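Local atomic coordinates of methyltransferase (Thermus thermophilus, PDB entry 3TMA), a protein that transfers a methyl group from S-adenosyl-L-methionine to the N2 atom of guanosine 6 in tRNA(Phe). Residues F293-L304 with L322-F331. Numbering follows the deposited sequence.
Sequences FHLYWDFLRGAL and LLKRALPPGF
Ala326 fits as a knob into the hole formed by Phe293, Tyr296, Trp297 and Leu300, its CB lying 3.8 Å from Tyr296 CB, and so small a knob lets the two backbones come close. Beside the knob, Leu323 sets a methyl squarely on the phenol: CD2 stands 4.0 Å from the centroid of the Tyr296 ring, a CH-pi contact, while the Tyr296 hydroxyl is hydrogen-bonded to that of Thr317. Leu300 carries the core onward, laying CD1 against Leu323 CD2 and Leu327 CD2 and pressing CB on the Pro328 ring. At one end Phe293, with CG anti to its own N (chi1 175°), brings its ring against Leu322 CD1, Ala326 CB and the CG of Arg325. At the other, Leu304 drops CD1 almost along the normal of the Phe331 ring, 3.7 Å from its centroid, and Leu300 O lies at that ring's edge.

Outward from this core, Arg301 reaches across to the backbone at Ala326. Its NH1 donates to Ala326 O at 2.9 Å in a nearly straight bond (164°), and also to Trp297 O at 3.0 Å, both carbonyls lying close to the guanidinium plane. That plane lies between the Trp297 indole, with Arg301 CZ 3.3 Å above the plane of that ring, and Pro328, whose CB covers the opposite face. A water accepts from NH2 and donates to Arg325 O and Leu327 O, so Arg301 engages three successive carbonyls, one directly and two through water.

The two helices, whose segments cross at -49°, pack side by side on one sheet face, where Leu300 and Leu323 both touch Leu315. Helix 290-305 is the crossover between parallel strands 275-278 and 312-317, and helix 320-326 leads to antiparallel edge strand 331-338, as in Rossmann-fold methyltransferases.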
loop_
_atom_site.group_PDB
_atom_site.type_symbol
_atom_site.label_atom_id
_atom_site.label_comp_id
_atom_site.label_asym_id
_atom_site.label_seq_id
_atom_site.Cartn_x
_atom_site.Cartn_y
_atom_site.Cartn_z
ATOM N N PHE A 293 -20.501 9.890 16.047
ATOM C CA PHE A 293 -19.797 10.519 17.155
ATOM C C PHE A 293 -19.848 9.641 18.399
ATOM O O PHE A 293 -18.864 9.559 19.144
ATOM C CB PHE A 293 -20.378 11.907 17.481
ATOM C CG PHE A 293 -19.744 12.553 18.701
ATOM C CD1 PHE A 293 -18.440 13.056 18.642
ATOM C CD2 PHE A 293 -20.428 12.636 19.898
ATOM C CE1 PHE A 293 -17.846 13.651 19.749
ATOM C CE2 PHE A 293 -19.843 13.240 21.016
ATOM C CZ PHE A 293 -18.545 13.728 20.946
ATOM N N HIS A 294 -21.008 9.016 18.614
ATOM C CA HIS A 294 -21.197 8.139 19.765
ATOM C C HIS A 294 -20.393 6.852 19.637
ATOM O O HIS A 294 -19.926 6.316 20.643
ATOM C CB HIS A 294 -22.679 7.819 20.016
ATOM C CG HIS A 294 -22.915 6.974 21.235
ATOM N ND1 HIS A 294 -22.965 7.501 22.509
ATOM C CD2 HIS A 294 -23.085 5.636 21.376
ATOM C CE1 HIS A 294 -23.196 6.530 23.377
ATOM N NE2 HIS A 294 -23.258 5.386 22.715
ATOM N N LEU A 295 -20.214 6.353 18.425
ATOM C CA LEU A 295 -19.338 5.180 18.251
ATOM C C LEU A 295 -17.898 5.556 18.546
ATOM O O LEU A 295 -17.199 4.809 19.246
ATOM C CB LEU A 295 -19.466 4.567 16.852
ATOM C CG LEU A 295 -18.410 3.550 16.343
ATOM C CD1 LEU A 295 -18.349 2.291 17.181
ATOM C CD2 LEU A 295 -18.779 3.200 14.928
ATOM N N TYR A 296 -17.451 6.712 18.033
ATOM C CA TYR A 296 -16.072 7.158 18.297
ATOM C C TYR A 296 -15.871 7.350 19.803
ATOM O O TYR A 296 -14.830 6.996 20.355
ATOM C CB TYR A 296 -15.791 8.502 17.632
ATOM C CG TYR A 296 -15.440 8.448 16.158
ATOM C CD1 TYR A 296 -15.313 7.240 15.488
ATOM C CD2 TYR A 296 -15.285 9.631 15.427
ATOM C CE1 TYR A 296 -14.937 7.205 14.136
ATOM C CE2 TYR A 296 -14.940 9.610 14.073
ATOM C CZ TYR A 296 -14.763 8.384 13.437
ATOM O OH TYR A 296 -14.443 8.363 12.090
ATOM N N TRP A 297 -16.831 8.012 20.426
ATOM C CA TRP A 297 -16.763 8.305 21.860
ATOM C C TRP A 297 -16.539 7.032 22.715
ATOM O O TRP A 297 -15.595 6.947 23.535
ATOM C CB TRP A 297 -18.098 8.951 22.266
ATOM C CG TRP A 297 -18.151 9.250 23.701
ATOM C CD1 TRP A 297 -18.523 8.406 24.726
ATOM C CD2 TRP A 297 -17.770 10.468 24.304
ATOM N NE1 TRP A 297 -18.380 9.036 25.923
ATOM C CE2 TRP A 297 -17.945 10.316 25.692
ATOM C CE3 TRP A 297 -17.330 11.695 23.802
ATOM C CZ2 TRP A 297 -17.691 11.341 26.581
ATOM C CZ3 TRP A 297 -17.087 12.715 24.687
ATOM C CH2 TRP A 297 -17.251 12.528 26.059
ATOM N N ASP A 298 -17.409 6.042 22.509
ATOM C CA ASP A 298 -17.332 4.778 23.234
ATOM C C ASP A 298 -16.101 3.945 22.839
ATOM O O ASP A 298 -15.469 3.316 23.692
ATOM C CB ASP A 298 -18.576 3.932 22.963
ATOM C CG ASP A 298 -19.859 4.530 23.554
ATOM O OD1 ASP A 298 -19.801 5.472 24.390
ATOM O OD2 ASP A 298 -20.944 4.025 23.165
ATOM N N PHE A 299 -15.796 3.899 21.546
ATOM C CA PHE A 299 -14.648 3.146 21.115
ATOM C C PHE A 299 -13.359 3.728 21.708
ATOM O O PHE A 299 -12.503 2.985 22.173
ATOM C CB PHE A 299 -14.533 3.084 19.579
ATOM C CG PHE A 299 -13.132 2.743 19.105
ATOM C CD1 PHE A 299 -12.624 1.472 19.296
ATOM C CD2 PHE A 299 -12.347 3.698 18.486
ATOM C CE1 PHE A 299 -11.336 1.148 18.910
ATOM C CE2 PHE A 299 -11.056 3.407 18.086
ATOM C CZ PHE A 299 -10.528 2.138 18.332
ATOM N N LEU A 300 -13.179 5.046 21.653
ATOM C CA LEU A 300 -11.884 5.589 22.112
ATOM C C LEU A 300 -11.721 5.397 23.614
ATOM O O LEU A 300 -10.613 5.258 24.105
ATOM C CB LEU A 300 -11.732 7.063 21.769
ATOM C CG LEU A 300 -11.580 7.302 20.264
ATOM C CD1 LEU A 300 -11.867 8.772 19.928
ATOM C CD2 LEU A 300 -10.189 6.827 19.763
ATOM N N ARG A 301 -12.818 5.476 24.357
ATOM C CA ARG A 301 -12.722 5.245 25.793
ATOM C C ARG A 301 -12.413 3.792 26.148
ATOM O O ARG A 301 -11.637 3.523 27.072
ATOM C CB ARG A 301 -13.936 5.819 26.549
ATOM C CG ARG A 301 -13.769 7.350 26.729
ATOM C CD ARG A 301 -15.104 8.095 26.839
ATOM N NE ARG A 301 -14.816 9.526 26.790
ATOM C CZ ARG A 301 -14.506 10.184 25.672
ATOM N NH1 ARG A 301 -14.466 9.542 24.486
ATOM N NH2 ARG A 301 -14.182 11.462 25.753
ATOM N N GLY A 302 -13.018 2.862 25.418
ATOM C CA GLY A 302 -12.677 1.447 25.578
ATOM C C GLY A 302 -11.210 1.218 25.217
ATOM O O GLY A 302 -10.505 0.418 25.877
ATOM N N ALA A 303 -10.736 1.890 24.162
ATOM C CA ALA A 303 -9.349 1.666 23.721
ATOM C C ALA A 303 -8.396 2.128 24.810
ATOM O O ALA A 303 -7.445 1.426 25.142
ATOM C CB ALA A 303 -9.040 2.424 22.414
ATOM N N LEU A 304 -8.668 3.291 25.392
ATOM C CA LEU A 304 -7.824 3.839 26.459
ATOM C C LEU A 304 -7.769 2.895 27.654
ATOM O O LEU A 304 -6.723 2.757 28.312
ATOM C CB LEU A 304 -8.378 5.208 26.925
ATOM C CG LEU A 304 -7.523 5.954 27.945
ATOM C CD1 LEU A 304 -6.292 6.509 27.271
ATOM C CD2 LEU A 304 -8.327 7.102 28.579
ATOM N N LEU A 322 -14.224 15.372 13.948
ATOM C CA LEU A 322 -15.116 14.652 14.835
ATOM C C LEU A 322 -14.334 13.700 15.752
ATOM O O LEU A 322 -14.667 13.519 16.927
ATOM C CB LEU A 322 -16.094 13.829 14.002
ATOM C CG LEU A 322 -17.285 13.260 14.753
ATOM C CD1 LEU A 322 -18.164 14.444 15.255
ATOM C CD2 LEU A 322 -18.053 12.384 13.781
ATOM N N LEU A 323 -13.368 13.001 15.174
ATOM C CA LEU A 323 -12.493 12.120 15.957
ATOM C C LEU A 323 -11.830 12.891 17.084
ATOM O O LEU A 323 -11.772 12.428 18.223
ATOM C CB LEU A 323 -11.406 11.509 15.059
ATOM C CG LEU A 323 -10.520 10.383 15.625
ATOM C CD1 LEU A 323 -9.615 10.830 16.753
ATOM C CD2 LEU A 323 -11.417 9.251 16.070
ATOM N N LYS A 324 -11.282 14.049 16.757
ATOM C CA LYS A 324 -10.577 14.843 17.755
ATOM C C LYS A 324 -11.497 15.397 18.825
ATOM O O LYS A 324 -11.150 15.394 20.002
ATOM C CB LYS A 324 -9.710 15.919 17.104
ATOM C CG LYS A 324 -8.653 15.288 16.192
ATOM C CD LYS A 324 -7.378 16.110 16.148
ATOM C CE LYS A 324 -7.198 16.752 14.811
ATOM N NZ LYS A 324 -8.319 17.671 14.580
ATOM N N ARG A 325 -12.691 15.816 18.429
ATOM C CA ARG A 325 -13.711 16.135 19.375
ATOM C C ARG A 325 -14.018 15.002 20.380
ATOM O O ARG A 325 -14.275 15.279 21.556
ATOM C CB ARG A 325 -14.983 16.534 18.609
ATOM C CG ARG A 325 -16.244 16.726 19.456
ATOM C CD ARG A 325 -16.419 18.165 19.962
ATOM N NE ARG A 325 -16.491 19.094 18.840
ATOM C CZ ARG A 325 -17.479 19.959 18.630
ATOM N NH1 ARG A 325 -17.451 20.720 17.547
ATOM N NH2 ARG A 325 -18.479 20.082 19.502
ATOM N N ALA A 326 -13.999 13.740 19.923
ATOM C CA ALA A 326 -14.310 12.589 20.762
ATOM C C ALA A 326 -13.151 12.042 21.600
ATOM O O ALA A 326 -13.341 11.091 22.358
ATOM C CB ALA A 326 -14.905 11.462 19.885
ATOM N N LEU A 327 -11.929 12.527 21.365
ATOM C CA LEU A 327 -10.742 11.998 22.055
ATOM C C LEU A 327 -10.829 12.208 23.552
ATOM O O LEU A 327 -11.041 13.348 23.986
ATOM C CB LEU A 327 -9.487 12.711 21.581
ATOM C CG LEU A 327 -8.774 12.244 20.325
ATOM C CD1 LEU A 327 -7.558 13.137 20.018
ATOM C CD2 LEU A 327 -8.318 10.781 20.512
ATOM N N PRO A 328 -10.621 11.140 24.359
ATOM C CA PRO A 328 -10.521 11.461 25.773
ATOM C C PRO A 328 -9.165 12.082 26.103
ATOM O O PRO A 328 -8.183 11.866 25.369
ATOM C CB PRO A 328 -10.715 10.102 26.472
ATOM C CG PRO A 328 -10.308 9.071 25.438
ATOM C CD PRO A 328 -10.724 9.681 24.109
ATOM N N PRO A 329 -9.096 12.849 27.202
ATOM C CA PRO A 329 -7.858 13.582 27.518
ATOM C C PRO A 329 -6.688 12.688 28.020
ATOM O O PRO A 329 -5.537 13.146 28.072
ATOM C CB PRO A 329 -8.310 14.595 28.591
ATOM C CG PRO A 329 -9.598 14.037 29.147
ATOM C CD PRO A 329 -10.254 13.349 27.975
ATOM N N GLY A 330 -6.960 11.433 28.359
ATOM C CA GLY A 330 -5.874 10.496 28.664
ATOM C C GLY A 330 -4.965 10.113 27.473
ATOM O O GLY A 330 -3.947 9.462 27.673
ATOM N N PHE A 331 -5.379 10.436 26.248
ATOM C CA PHE A 331 -4.560 10.226 25.045
ATOM C C PHE A 331 -3.766 11.477 24.669
ATOM O O PHE A 331 -4.283 12.595 24.760
ATOM C CB PHE A 331 -5.474 9.843 23.849
ATOM C CG PHE A 331 -5.823 8.375 23.783
ATOM C CD1 PHE A 331 -4.815 7.410 23.739
ATOM C CD2 PHE A 331 -7.147 7.964 23.670
ATOM C CE1 PHE A 331 -5.133 6.048 23.596
ATOM C CE2 PHE A 331 -7.474 6.624 23.548
ATOM C CZ PHE A 331 -6.466 5.654 23.522
HETATM O O HOH W 1 -13.789 14.060 24.118
#